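Local structure of short chain dehydrogenase (Leptospira borgpetersenii serovar Hardjo-bovis, 6UH2) at residues D16-K21 with G236-T241; I100-P105 with D111-E116; I156-I161 with I219-L224. The protein binds NAD+ and is probably a short-chain oxidoreductase that catalyses NAD-linked oxidation of a CH-OH group or the reverse reduction of a carbonyl. All coordinates share one frame; numbering follows the deposited sequence. Where two conformers were deposited one is given.

In the fold
From the N terminus the chain runs through helix 12-18, whose end meets the end of helix 231-240 in contact 1. That meeting closes a loop of more than two hundred residues, and within it lie strands 22-26 to 197-203 of the parallel Rossmann sheet and both other contacts. Contact 2 closes a short loop, bringing residues 100-105, which follow strand 93-96, against the start of helix 111-139. Contact 3 comes later and does not cross it: residues 156-161, after strand 144-148, meet the end of helix 212-220. Contacts 1 and 2 lie on opposite sides of the chain's centre, whereas contacts 2 and 3 come within about 7 Å at their nearest atoms.

Contact 1: residues D16-K21 with G236-T241; sequences DEFQDK and GVFFLT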
ATOM      1  N   ASP B  16     -19.988  -0.788  -0.353  1.00 24.06           N
ATOM      2  CA  ASP B  16     -20.435  -2.120  -0.764  1.00 26.45           C
ATOM      3  C   ASP B  16     -19.587  -3.208  -0.121  1.00 24.05           C
ATOM      4  O   ASP B  16     -20.086  -4.295   0.177  1.00 30.38           O
ATOM      5  CB  ASP B  16     -20.374  -2.275  -2.284  1.00 29.06           C
ATOM      6  CG  ASP B  16     -21.312  -1.344  -3.009  1.00 41.00           C
ATOM      7  OD1 ASP B  16     -22.275  -0.858  -2.376  1.00 43.66           O
ATOM      8  OD2 ASP B  16     -21.086  -1.099  -4.215  1.00 45.30           O
ATOM      9  N   GLU B  17     -18.298  -2.934   0.074  1.00 23.95           N
ATOM     10  CA  GLU B  17     -17.363  -3.923   0.603  1.00 33.03           C
ATOM     11  C   GLU B  17     -17.501  -4.105   2.111  1.00 28.13           C
ATOM     12  O   GLU B  17     -17.484  -5.234   2.616  1.00 27.28           O
ATOM     13  CB  GLU B  17     -15.938  -3.493   0.271  1.00 38.78           C
ATOM     14  CG  GLU B  17     -14.874  -4.362   0.864  1.00 47.20           C
ATOM     15  CD  GLU B  17     -14.203  -5.202  -0.185  1.00 42.46           C
ATOM     16  OE1 GLU B  17     -14.295  -4.839  -1.380  1.00 42.96           O
ATOM     17  OE2 GLU B  17     -13.602  -6.227   0.188  1.00 41.89           O
ATOM     18  N   PHE B  18     -17.627  -3.011   2.845  1.00 19.81           N
ATOM     19  CA  PHE B  18     -17.540  -3.055   4.298  1.00 19.52           C
ATOM     20  C   PHE B  18     -18.889  -3.124   5.012  1.00 19.52           C
ATOM     21  O   PHE B  18     -18.905  -3.284   6.237  1.00 19.28           O
ATOM     22  CB  PHE B  18     -16.766  -1.835   4.793  1.00 20.91           C
ATOM     23  CG  PHE B  18     -15.289  -1.875   4.454  1.00 20.97           C
ATOM     24  CD1 PHE B  18     -14.524  -3.000   4.748  1.00 21.90           C
ATOM     25  CD2 PHE B  18     -14.674  -0.792   3.854  1.00 22.50           C
ATOM     26  CE1 PHE B  18     -13.154  -3.033   4.447  1.00 19.92           C
ATOM     27  CE2 PHE B  18     -13.315  -0.819   3.550  1.00 35.26           C
ATOM     28  CZ  PHE B  18     -12.557  -1.939   3.845  1.00 21.51           C
ATOM     29  N   GLN B  19     -20.016  -3.021   4.289  1.00 16.25           N
ATOM     30  CA  GLN B  19     -21.303  -2.911   4.979  1.00 14.82           C
ATOM     31  C   GLN B  19     -21.645  -4.171   5.763  1.00 18.18           C
ATOM     32  O   GLN B  19     -22.391  -4.096   6.746  1.00 16.90           O
ATOM     33  CB  GLN B  19     -22.425  -2.581   3.990  1.00 14.42           C
ATOM     34  CG  GLN B  19     -22.786  -3.692   3.029  1.00 18.13           C
ATOM     35  CD  GLN B  19     -23.980  -3.328   2.156  1.00 20.51           C
ATOM     36  OE1 GLN B  19     -24.002  -2.269   1.537  1.00 24.54           O
ATOM     37  NE2 GLN B  19     -24.979  -4.207   2.108  1.00 19.23           N
ATOM     38  N   ASP B  20     -21.115  -5.331   5.368  1.00 14.34           N
ATOM     39  CA  ASP B  20     -21.387  -6.571   6.088  1.00 15.40           C
ATOM     40  C   ASP B  20     -20.205  -6.999   6.943  1.00 15.30           C
ATOM     41  O   ASP B  20     -20.146  -8.152   7.384  1.00 18.38           O
ATOM     42  CB  ASP B  20     -21.792  -7.690   5.116  1.00 17.30           C
ATOM     43  CG  ASP B  20     -20.637  -8.165   4.230  1.00 23.45           C
ATOM     44  OD1 ASP B  20     -19.590  -7.493   4.169  1.00 21.50           O
ATOM     45  OD2 ASP B  20     -20.779  -9.230   3.593  1.00 24.77           O
ATOM     46  N   LYS B  21     -19.266  -6.089   7.192  1.00 13.72           N
ATOM     47  CA  LYS B  21     -18.045  -6.422   7.905  1.00 14.26           C
ATOM     48  C   LYS B  21     -18.106  -5.915   9.339  1.00 16.93           C
ATOM     49  O   LYS B  21     -18.702  -4.870   9.633  1.00 18.35           O
ATOM     50  CB  LYS B  21     -16.816  -5.833   7.187  1.00 20.24           C
ATOM     51  CG  LYS B  21     -16.542  -6.449   5.803  1.00 15.20           C
ATOM     52  CD  LYS B  21     -16.407  -7.965   5.933  1.00 17.27           C
ATOM     53  CE  LYS B  21     -16.031  -8.643   4.632  1.00 26.23           C
ATOM     54  NZ  LYS B  21     -16.828  -8.142   3.514  1.00 24.52           N
ATOM     55  N   GLY B 236      -4.904   3.548   2.835  1.00 14.94           N
ATOM     56  CA  GLY B 236      -4.138   2.313   2.939  1.00 11.66           C
ATOM     57  C   GLY B 236      -4.771   1.294   3.876  1.00 15.47           C
ATOM     58  O   GLY B 236      -4.717   0.084   3.621  1.00 11.79           O
ATOM     59  N   VAL B 237      -5.365   1.762   4.979  1.00 10.71           N
ATOM     60  CA  VAL B 237      -6.125   0.862   5.853  1.00 12.65           C
ATOM     61  C   VAL B 237      -7.244   0.185   5.067  1.00 16.53           C
ATOM     62  O   VAL B 237      -7.404  -1.041   5.114  1.00 15.78           O
ATOM     63  CB  VAL B 237      -6.673   1.625   7.075  1.00 11.10           C
ATOM     64  CG1 VAL B 237      -7.681   0.758   7.855  1.00 12.39           C
ATOM     65  CG2 VAL B 237      -5.519   2.073   8.001  1.00 11.65           C
ATOM     66  N   PHE B 238      -8.030   0.974   4.323  1.00 13.63           N
ATOM     67  CA  PHE B 238      -9.104   0.401   3.512  1.00 10.32           C
ATOM     68  C   PHE B 238      -8.544  -0.518   2.432  1.00 14.05           C
ATOM     69  O   PHE B 238      -9.086  -1.604   2.184  1.00 15.18           O
ATOM     70  CB  PHE B 238      -9.946   1.514   2.871  1.00 13.45           C
ATOM     71  CG  PHE B 238     -10.994   2.117   3.790  1.00 13.90           C
ATOM     72  CD1 PHE B 238     -11.055   1.774   5.138  1.00 13.84           C
ATOM     73  CD2 PHE B 238     -11.924   3.018   3.293  1.00 17.61           C
ATOM     74  CE1 PHE B 238     -12.021   2.331   5.972  1.00 17.92           C
ATOM     75  CE2 PHE B 238     -12.910   3.575   4.122  1.00 20.50           C
ATOM     76  CZ  PHE B 238     -12.948   3.229   5.466  1.00 17.95           C
ATOM     77  N   PHE B 239      -7.464  -0.097   1.773  1.00  9.85           N
ATOM     78  CA  PHE B 239      -6.849  -0.940   0.750  1.00 13.92           C
ATOM     79  C   PHE B 239      -6.496  -2.316   1.305  1.00 12.37           C
ATOM     80  O   PHE B 239      -6.861  -3.350   0.726  1.00 13.84           O
ATOM     81  CB  PHE B 239      -5.605  -0.252   0.187  1.00 14.36           C
ATOM     82  CG  PHE B 239      -4.811  -1.115  -0.755  1.00 13.51           C
ATOM     83  CD1 PHE B 239      -5.358  -1.529  -1.956  1.00  9.98           C
ATOM     84  CD2 PHE B 239      -3.514  -1.513  -0.432  1.00 10.89           C
ATOM     85  CE1 PHE B 239      -4.628  -2.326  -2.839  1.00 12.71           C
ATOM     86  CE2 PHE B 239      -2.774  -2.306  -1.310  1.00 11.46           C
ATOM     87  CZ  PHE B 239      -3.335  -2.711  -2.512  1.00 10.33           C
ATOM     88  N   LEU B 240      -5.792  -2.353   2.438  1.00 12.56           N
ATOM     89  CA  LEU B 240      -5.281  -3.619   2.960  1.00 13.08           C
ATOM     90  C   LEU B 240      -6.343  -4.448   3.679  1.00 14.79           C
ATOM     91  O   LEU B 240      -6.073  -5.597   4.046  1.00 12.65           O
ATOM     92  CB  LEU B 240      -4.104  -3.370   3.913  1.00  9.41           C
ATOM     93  CG  LEU B 240      -2.829  -2.781   3.276  1.00 11.86           C
ATOM     94  CD1 LEU B 240      -1.779  -2.395   4.331  1.00  9.78           C
ATOM     95  CD2 LEU B 240      -2.233  -3.803   2.309  1.00  8.82           C
ATOM     96  N   THR B 241      -7.536  -3.914   3.908  1.00 11.30           N
ATOM     97  CA  THR B 241      -8.582  -4.704   4.547  1.00 12.92           C
ATOM     98  C   THR B 241      -9.767  -4.955   3.622  1.00 15.77           C
ATOM     99  O   THR B 241     -10.836  -5.348   4.094  1.00 17.52           O
ATOM    100  CB  THR B 241      -9.054  -4.042   5.844  1.00 15.77           C
ATOM    101  OG1 THR B 241      -9.570  -2.727   5.566  1.00 15.48           O
ATOM    102  CG2 THR B 241      -7.897  -3.984   6.862  1.00 12.04           C
TER
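The end of helix 12-18, with the type I turn from Phe18 to Lys21, faces the C-terminal end of helix 231-240, the backbones staying well apart with Phe18 CA and Thr241 CA 9.1 Å from each other. Phe18 spans that gap with its ring. With CG anti to the carbonyl carbon (chi1 -70°), the ring reaches out to the second helix and meets two residues there. Its edge atom CE2 stands over one face of the Phe238 ring, 3.8 Å from Phe238 CG, in an edge-to-face pair whose planes are inclined at 52°. On the other side of the ring tip, CE1 lies 3.3 Å from Thr241 O, which sits at the ring edge near its plane, so that the slightly positive C-H rim faces a carbonyl oxygen. Phenylalanine suits this place because its rim can serve a ring face and an oxygen together. CZ also packs against the hydroxyl of Thr241, at 3.5 Å from OG1. That hydroxyl turns back on its own segment, where OG1 donates to Val237 O at 2.8 Å, and it also bonds to Tyr40 OH; the buried hydroxyl is thus satisfied, which lets a threonine sit in this largely apolar setting. In the turn, Lys21 NZ donates to Glu17 O and forms a salt bridge with Asp20 OD1, tying the turn to the helix before it. Phe14 and Tyr40 add their rings to Phe238, and Tyr40 meets Phe18 as well, making an aromatic cluster between helices 12-18, 31-42 and 231-240, while Val237 and Leu240 rest on strands 144-148 and 197-203 of the central sheet.

Contact 2: residues I100-P105 with D111-E116; sequences ISVFTP and DEEFNE
A loop packs here against the first turns of the helix that follows it: residues 100-105, leaving strand 93-96 of the Rossmann sheet, lie alongside the start of helix 111-139 at the protein surface. Val102 and Glu113 form its middle. In one of its two conformers Val102 lays CG2 across the glutamate chain at about a right angle; this methyl lies against the chain from CB to the carboxylate carbon, closest to Glu113 CD at 3.8 Å. Glu113 runs extended beyond CG (chi2 164°), which carries its carboxylate out near the Thr104 hydroxyl. A water joins the two: Thr104 OG1 donates to it at 2.7 Å, and it donates in turn to Glu113 OE2 at 2.7 Å. At the other end, Ile100 CD1 touches Glu116 O at 3.7 Å and Glu116 CG at 4.0 Å. Ile100 also touches the bound NAD, so this van der Waals contact borders the cofactor pocket. Glu113 OE1 accepts from Thr110 N and makes a salt bridge with Arg109, which also donates to Thr104 O. OE1 thus holds the residues leading into the helix while OE2 reaches the loop through the water, and these donors, the arginine among them, would be expected to stabilise the ionised carboxylate.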
ATOM      1  N   ILE B 100       2.065   2.129  22.486  1.00 16.04           N
ATOM      2  CA  ILE B 100       2.539   3.161  23.404  1.00 12.95           C
ATOM      3  C   ILE B 100       4.052   3.310  23.260  1.00 15.47           C
ATOM      4  O   ILE B 100       4.715   2.555  22.550  1.00 17.94           O
ATOM      5  CB  ILE B 100       2.182   2.873  24.879  1.00 14.73           C
ATOM      6  CG1 ILE B 100       2.954   1.647  25.383  1.00 17.12           C
ATOM      7  CG2 ILE B 100       0.680   2.702  25.068  1.00 25.91           C
ATOM      8  CD1 ILE B 100       2.972   1.547  26.901  1.00 19.20           C
ATOM      9  N   SER B 101       4.592   4.308  23.951  1.00 16.67           N
ATOM     10  CA  SER B 101       6.029   4.549  23.981  1.00 17.95           C
ATOM     11  C   SER B 101       6.376   5.176  25.325  1.00 18.30           C
ATOM     12  O   SER B 101       5.524   5.336  26.199  1.00 20.55           O
ATOM     13  CB  SER B 101       6.469   5.434  22.803  1.00 16.43           C
ATOM     14  OG  SER B 101       7.886   5.473  22.668  1.00 17.34           O
ATOM     15  N   VAL B 102       7.652   5.516  25.483  1.00 20.35           N
ATOM     16  CA  VAL B 102       8.165   6.201  26.657  0.82 18.64           C
ATOM     17  C   VAL B 102       9.247   7.152  26.156  1.00 18.64           C
ATOM     18  O   VAL B 102       9.809   6.968  25.076  1.00 22.67           O
ATOM     19  CB  VAL B 102       8.702   5.200  27.713  0.82 18.84           C
ATOM     20  CG1 VAL B 102       9.847   4.359  27.132  0.82 16.01           C
ATOM     21  CG2 VAL B 102       9.119   5.899  28.988  0.82 24.37           C
ATOM     22  N   PHE B 103       9.525   8.206  26.926  1.00 18.21           N
ATOM     23  CA  PHE B 103      10.317   9.284  26.341  1.00 22.91           C
ATOM     24  C   PHE B 103      11.592   9.682  27.076  1.00 26.33           C
ATOM     25  O   PHE B 103      12.289  10.585  26.599  1.00 30.93           O
ATOM     26  CB  PHE B 103       9.395  10.493  26.142  1.00 31.52           C
ATOM     27  CG  PHE B 103       8.099  10.112  25.478  1.00 37.54           C
ATOM     28  CD1 PHE B 103       8.061   9.854  24.116  1.00 38.06           C
ATOM     29  CD2 PHE B 103       6.946   9.917  26.228  1.00 38.04           C
ATOM     30  CE1 PHE B 103       6.883   9.460  23.501  1.00 41.33           C
ATOM     31  CE2 PHE B 103       5.768   9.529  25.625  1.00 37.99           C
ATOM     32  CZ  PHE B 103       5.737   9.297  24.257  1.00 37.91           C
ATOM     33  N   THR B 104      11.943   9.030  28.180  1.00 20.17           N
ATOM     34  CA  THR B 104      13.203   9.320  28.855  1.00 21.69           C
ATOM     35  C   THR B 104      14.364   8.642  28.115  1.00 20.63           C
ATOM     36  O   THR B 104      14.148   7.733  27.312  1.00 20.58           O
ATOM     37  CB  THR B 104      13.141   8.843  30.306  1.00 24.55           C
ATOM     38  OG1 THR B 104      12.874   7.435  30.335  1.00 27.27           O
ATOM     39  CG2 THR B 104      12.030   9.593  31.081  1.00 28.95           C
ATOM     40  N   PRO B 105      15.603   9.074  28.354  1.00 23.80           N
ATOM     41  CA  PRO B 105      16.729   8.543  27.575  1.00 23.45           C
ATOM     42  C   PRO B 105      17.002   7.075  27.862  1.00 19.72           C
ATOM     43  O   PRO B 105      16.711   6.547  28.935  1.00 19.39           O
ATOM     44  CB  PRO B 105      17.914   9.404  28.017  1.00 20.16           C
ATOM     45  CG  PRO B 105      17.309  10.640  28.591  1.00 24.59           C
ATOM     46  CD  PRO B 105      16.023  10.200  29.208  1.00 25.57           C
ATOM     47  N   ASP B 111      13.034  -1.069  34.013  1.00 19.57           N
ATOM     48  CA  ASP B 111      12.387  -2.282  33.517  1.00 21.79           C
ATOM     49  C   ASP B 111      10.873  -2.124  33.458  1.00 21.72           C
ATOM     50  O   ASP B 111      10.218  -2.720  32.599  1.00 20.54           O
ATOM     51  CB  ASP B 111      12.770  -3.479  34.377  1.00 19.66           C
ATOM     52  CG  ASP B 111      14.234  -3.838  34.240  1.00 26.62           C
ATOM     53  OD1 ASP B 111      14.838  -3.537  33.177  1.00 23.84           O
ATOM     54  OD2 ASP B 111      14.785  -4.413  35.197  1.00 24.09           O
ATOM     55  N   GLU B 112      10.301  -1.326  34.349  1.00 19.05           N
ATOM     56  CA  GLU B 112       8.860  -1.136  34.314  1.00 19.21           C
ATOM     57  C   GLU B 112       8.436  -0.421  33.035  1.00 21.36           C
ATOM     58  O   GLU B 112       7.440  -0.803  32.409  1.00 21.27           O
ATOM     59  CB  GLU B 112       8.410  -0.378  35.566  1.00 25.77           C
ATOM     60  CG  GLU B 112       8.588  -1.183  36.872  1.00 35.25           C
ATOM     61  CD  GLU B 112      10.051  -1.381  37.324  1.00 47.72           C
ATOM     62  OE1 GLU B 112      10.949  -0.589  36.937  1.00 42.16           O
ATOM     63  OE2 GLU B 112      10.299  -2.346  38.082  1.00 48.38           O
ATOM     64  N   GLU B 113       9.188   0.605  32.625  1.00 19.30           N
ATOM     65  CA  GLU B 113       8.923   1.274  31.350  1.00 18.39           C
ATOM     66  C   GLU B 113       9.095   0.314  30.186  1.00 17.59           C
ATOM     67  O   GLU B 113       8.211   0.186  29.330  1.00 18.15           O
ATOM     68  CB  GLU B 113       9.866   2.462  31.165  1.00 19.56           C
ATOM     69  CG  GLU B 113       9.656   3.614  32.117  1.00 21.74           C
ATOM     70  CD  GLU B 113      10.844   4.554  32.134  1.00 25.55           C
ATOM     71  OE1 GLU B 113      11.886   4.217  31.518  1.00 22.25           O
ATOM     72  OE2 GLU B 113      10.735   5.618  32.771  1.00 24.25           O
ATOM     73  N   PHE B 114      10.249  -0.356  30.134  1.00 15.78           N
ATOM     74  CA  PHE B 114      10.546  -1.286  29.053  1.00 16.78           C
ATOM     75  C   PHE B 114       9.453  -2.337  28.923  1.00 17.60           C
ATOM     76  O   PHE B 114       8.919  -2.566  27.829  1.00 14.24           O
ATOM     77  CB  PHE B 114      11.909  -1.942  29.318  1.00 15.70           C
ATOM     78  CG  PHE B 114      12.446  -2.746  28.162  1.00 16.32           C
ATOM     79  CD1 PHE B 114      12.064  -4.066  27.983  1.00 16.34           C
ATOM     80  CD2 PHE B 114      13.349  -2.185  27.267  1.00 18.47           C
ATOM     81  CE1 PHE B 114      12.566  -4.816  26.933  1.00 13.99           C
ATOM     82  CE2 PHE B 114      13.856  -2.930  26.208  1.00 18.36           C
ATOM     83  CZ  PHE B 114      13.461  -4.246  26.037  1.00 14.62           C
ATOM     84  N   ASN B 115       9.103  -2.987  30.039  1.00 15.95           N
ATOM     85  CA  ASN B 115       8.125  -4.070  29.999  1.00 15.91           C
ATOM     86  C   ASN B 115       6.731  -3.577  29.634  1.00 17.02           C
ATOM     87  O   ASN B 115       5.962  -4.317  29.015  1.00 15.80           O
ATOM     88  CB  ASN B 115       8.098  -4.792  31.346  1.00 16.76           C
ATOM     89  CG  ASN B 115       9.376  -5.540  31.608  1.00 22.19           C
ATOM     90  OD1 ASN B 115      10.056  -5.952  30.669  1.00 20.47           O
ATOM     91  ND2 ASN B 115       9.714  -5.723  32.872  1.00 20.88           N
ATOM     92  N   GLU B 116       6.375  -2.351  30.022  1.00 17.09           N
ATOM     93  CA  GLU B 116       5.043  -1.857  29.681  1.00 17.58           C
ATOM     94  C   GLU B 116       4.904  -1.656  28.178  1.00 20.32           C
ATOM     95  O   GLU B 116       3.869  -1.994  27.593  1.00 18.21           O
ATOM     96  CB  GLU B 116       4.753  -0.552  30.426  1.00 25.56           C
ATOM     97  CG  GLU B 116       3.274  -0.211  30.501  1.00 42.51           C
ATOM     98  CD  GLU B 116       2.436  -1.385  30.992  1.00 58.50           C
ATOM     99  OE1 GLU B 116       1.606  -1.899  30.208  1.00 61.88           O
ATOM    100  OE2 GLU B 116       2.625  -1.807  32.153  1.00 63.49           O
TER
HETATM  101  O   HOH W   1      13.232   6.676  32.917  1.00 19.61           O

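Contact 3: residues I156-I161 with I219-L224; sequences IADMRI and IYKTPL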
ATOM      1  N   ILE B 156      15.630   4.663  12.039  1.00 14.49           N
ATOM      2  CA  ILE B 156      16.009   4.919  13.422  1.00 16.55           C
ATOM      3  C   ILE B 156      15.817   6.405  13.691  1.00 17.66           C
ATOM      4  O   ILE B 156      16.183   7.247  12.866  1.00 17.72           O
ATOM      5  CB  ILE B 156      17.465   4.481  13.709  1.00 18.99           C
ATOM      6  CG1 ILE B 156      17.585   2.950  13.615  1.00 16.06           C
ATOM      7  CG2 ILE B 156      17.939   5.021  15.076  1.00 17.21           C
ATOM      8  CD1 ILE B 156      16.686   2.194  14.567  1.00 17.22           C
ATOM      9  N   ALA B 157      15.235   6.721  14.841  1.00 20.92           N
ATOM     10  CA  ALA B 157      14.964   8.110  15.176  1.00 23.53           C
ATOM     11  C   ALA B 157      16.257   8.911  15.305  1.00 24.73           C
ATOM     12  O   ALA B 157      17.287   8.408  15.757  1.00 32.29           O
ATOM     13  CB  ALA B 157      14.162   8.190  16.473  1.00 28.27           C
ATOM     14  N   ASP B 158      16.182  10.178  14.898  1.00 23.89           N
ATOM     15  CA  ASP B 158      17.257  11.149  15.058  1.00 35.30           C
ATOM     16  C   ASP B 158      16.959  11.959  16.318  1.00 46.26           C
ATOM     17  O   ASP B 158      16.010  12.752  16.340  1.00 50.84           O
ATOM     18  CB  ASP B 158      17.335  12.042  13.822  1.00 34.69           C
ATOM     19  CG  ASP B 158      18.437  13.085  13.905  1.00 44.55           C
ATOM     20  OD1 ASP B 158      19.276  13.024  14.833  1.00 45.52           O
ATOM     21  OD2 ASP B 158      18.459  13.967  13.016  1.00 45.97           O
ATOM     22  N   MET B 159      17.757  11.760  17.370  1.00 45.52           N
ATOM     23  CA  MET B 159      17.445  12.405  18.643  1.00 51.62           C
ATOM     24  C   MET B 159      17.788  13.885  18.661  1.00 51.53           C
ATOM     25  O   MET B 159      17.456  14.575  19.633  1.00 44.78           O
ATOM     26  CB  MET B 159      18.156  11.696  19.798  1.00 56.27           C
ATOM     27  CG  MET B 159      17.201  11.079  20.820  1.00 57.50           C
ATOM     28  SD  MET B 159      16.399   9.556  20.256  1.00 63.00           S
ATOM     29  CE  MET B 159      14.996  10.155  19.334  1.00 53.82           C
ATOM     30  N   ARG B 160      18.434  14.388  17.616  1.00 51.94           N
ATOM     31  CA  ARG B 160      18.659  15.816  17.497  1.00 44.36           C
ATOM     32  C   ARG B 160      17.398  16.575  17.097  1.00 43.26           C
ATOM     33  O   ARG B 160      17.368  17.801  17.225  1.00 46.47           O
ATOM     34  CB  ARG B 160      19.788  16.063  16.492  1.00 45.48           C
ATOM     35  CG  ARG B 160      21.058  15.274  16.824  1.00 51.49           C
ATOM     36  CD  ARG B 160      22.052  15.249  15.666  1.00 56.46           C
ATOM     37  NE  ARG B 160      21.558  14.489  14.516  1.00 57.03           N
ATOM     38  CZ  ARG B 160      22.264  14.265  13.410  1.00 53.72           C
ATOM     39  NH1 ARG B 160      23.499  14.739  13.305  1.00 52.34           N
ATOM     40  NH2 ARG B 160      21.739  13.563  12.411  1.00 50.20           N
ATOM     41  N   ILE B 161      16.346  15.889  16.641  1.00 42.78           N
ATOM     42  CA  ILE B 161      15.125  16.607  16.283  1.00 53.57           C
ATOM     43  C   ILE B 161      14.275  16.946  17.507  1.00 55.27           C
ATOM     44  O   ILE B 161      13.389  17.808  17.413  1.00 52.50           O
ATOM     45  CB  ILE B 161      14.282  15.822  15.257  1.00 55.22           C
ATOM     46  CG1 ILE B 161      13.441  14.742  15.941  1.00 51.27           C
ATOM     47  CG2 ILE B 161      15.173  15.209  14.186  1.00 58.18           C
ATOM     48  CD1 ILE B 161      12.476  14.027  15.003  1.00 48.70           C
ATOM     49  N   ILE B 219       9.444  18.249   9.345  1.00 28.23           N
ATOM     50  CA  ILE B 219       9.068  18.561   7.968  1.00 30.51           C
ATOM     51  C   ILE B 219      10.296  18.666   7.070  1.00 32.56           C
ATOM     52  O   ILE B 219      10.231  18.343   5.878  1.00 32.40           O
ATOM     53  CB  ILE B 219       8.224  19.853   7.952  1.00 34.13           C
ATOM     54  CG1 ILE B 219       6.844  19.580   8.552  1.00 39.81           C
ATOM     55  CG2 ILE B 219       8.114  20.424   6.555  1.00 41.24           C
ATOM     56  CD1 ILE B 219       5.917  20.775   8.544  1.00 46.63           C
ATOM     57  N   TYR B 220      11.439  19.086   7.623  1.00 29.17           N
ATOM     58  CA  TYR B 220      12.655  19.169   6.819  1.00 35.13           C
ATOM     59  C   TYR B 220      13.115  17.795   6.342  1.00 37.56           C
ATOM     60  O   TYR B 220      13.699  17.678   5.256  1.00 39.02           O
ATOM     61  CB  TYR B 220      13.767  19.860   7.614  1.00 43.51           C
ATOM     62  CG  TYR B 220      15.073  19.954   6.862  1.00 40.70           C
ATOM     63  CD1 TYR B 220      15.303  20.982   5.956  1.00 42.90           C
ATOM     64  CD2 TYR B 220      16.071  19.003   7.045  1.00 43.60           C
ATOM     65  CE1 TYR B 220      16.498  21.069   5.261  1.00 48.08           C
ATOM     66  CE2 TYR B 220      17.265  19.077   6.354  1.00 47.34           C
ATOM     67  CZ  TYR B 220      17.476  20.112   5.465  1.00 51.68           C
ATOM     68  OH  TYR B 220      18.668  20.183   4.776  1.00 55.45           O
ATOM     69  N   LYS B 221      12.867  16.749   7.127  1.00 31.12           N
ATOM     70  CA  LYS B 221      13.199  15.383   6.738  1.00 32.55           C
ATOM     71  C   LYS B 221      12.122  14.716   5.887  1.00 27.51           C
ATOM     72  O   LYS B 221      12.289  13.551   5.516  1.00 26.82           O
ATOM     73  CB  LYS B 221      13.453  14.520   7.981  1.00 29.80           C
ATOM     74  CG  LYS B 221      14.537  15.068   8.912  1.00 42.40           C
ATOM     75  CD  LYS B 221      14.383  14.500  10.319  1.00 50.39           C
ATOM     76  CE  LYS B 221      15.116  13.177  10.490  1.00 54.24           C
ATOM     77  NZ  LYS B 221      16.590  13.382  10.608  1.00 57.65           N
ATOM     78  N   THR B 222      11.021  15.406   5.582  1.00 22.77           N
ATOM     79  CA  THR B 222       9.896  14.770   4.902  1.00 19.25           C
ATOM     80  C   THR B 222       9.790  15.311   3.482  1.00 23.07           C
ATOM     81  O   THR B 222       9.537  16.514   3.299  1.00 20.11           O
ATOM     82  CB  THR B 222       8.585  15.003   5.660  1.00 23.01           C
ATOM     83  OG1 THR B 222       8.757  14.641   7.041  1.00 22.15           O
ATOM     84  CG2 THR B 222       7.456  14.152   5.040  1.00 16.03           C
ATOM     85  N   PRO B 223      10.016  14.481   2.461  1.00 20.65           N
ATOM     86  CA  PRO B 223       9.921  14.966   1.072  1.00 18.12           C
ATOM     87  C   PRO B 223       8.609  15.662   0.750  1.00 17.46           C
ATOM     88  O   PRO B 223       8.615  16.694   0.070  1.00 18.84           O
ATOM     89  CB  PRO B 223      10.101  13.676   0.259  1.00 17.94           C
ATOM     90  CG  PRO B 223      11.003  12.849   1.113  1.00 24.35           C
ATOM     91  CD  PRO B 223      10.542  13.107   2.531  1.00 21.10           C
ATOM     92  N   LEU B 224       7.483  15.140   1.222  1.00 17.12           N
ATOM     93  CA  LEU B 224       6.207  15.780   0.919  1.00 21.77           C
ATOM     94  C   LEU B 224       5.940  17.008   1.779  1.00 21.77           C
ATOM     95  O   LEU B 224       4.887  17.633   1.620  1.00 21.07           O
ATOM     96  CB  LEU B 224       5.062  14.775   1.047  1.00 16.63           C
ATOM     97  CG  LEU B 224       5.064  13.756  -0.114  1.00 17.85           C
ATOM     98  CD1 LEU B 224       3.806  12.897  -0.125  1.00 15.91           C
ATOM     99  CD2 LEU B 224       5.243  14.474  -1.449  1.00 15.09           C
TER
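Lys221 meets Asp158 and Ile161 across this contact, and its side chain can be followed outward from the end of helix 212-220. CB points toward the loop 156-161, and CG continues anti to the carbonyl carbon (chi1 -56°), the chain at first running straight on. CD is the first atom to touch, lying 4.0 Å from Ile161 CG2; the two side chains pass obliquely, and this methylene gives the isoleucine methyl an apolar surface. Bends at chi3 (88°) and chi4 (75°) then turn CE toward Asp158, 4.2 Å from its CB, and bring the ammonium group to the carboxylate. NZ passes 3.6 Å from Asp158 CB and ends 3.1 Å from Asp158 OD2, in a hydrogen-bonded salt bridge that uses the anti lone pair, the one facing away from the other oxygen. A long, flexible lysine suits the place, since its carbons can pack while its terminal ammonium reaches a charged partner.

Asp158 is itself held within its loop. OD1 accepts from Arg160 NE at 2.7 Å on its syn lone pair, nearly in the guanidinium plane, and from Arg160 N at 3.2 Å, this amide coming from above the carboxylate plane. The second bond makes an Asx turn, a role to which the short aspartate side chain is well fitted. A weak bond from Arg160 NH2 reaches OD2, so one carboxylate lies between two cations, which would be expected to favour its charged form.

Ile161 also packs on Phe214 and Asn217 of helix 212-220, and Lys221 on Phe259 near the C terminus. The contact thus ties the loop between strand 144-148 and helix 171-191 to the end of helix 212-220, while Thr222, Pro223 and Leu224 just beyond it pack on the second subunit.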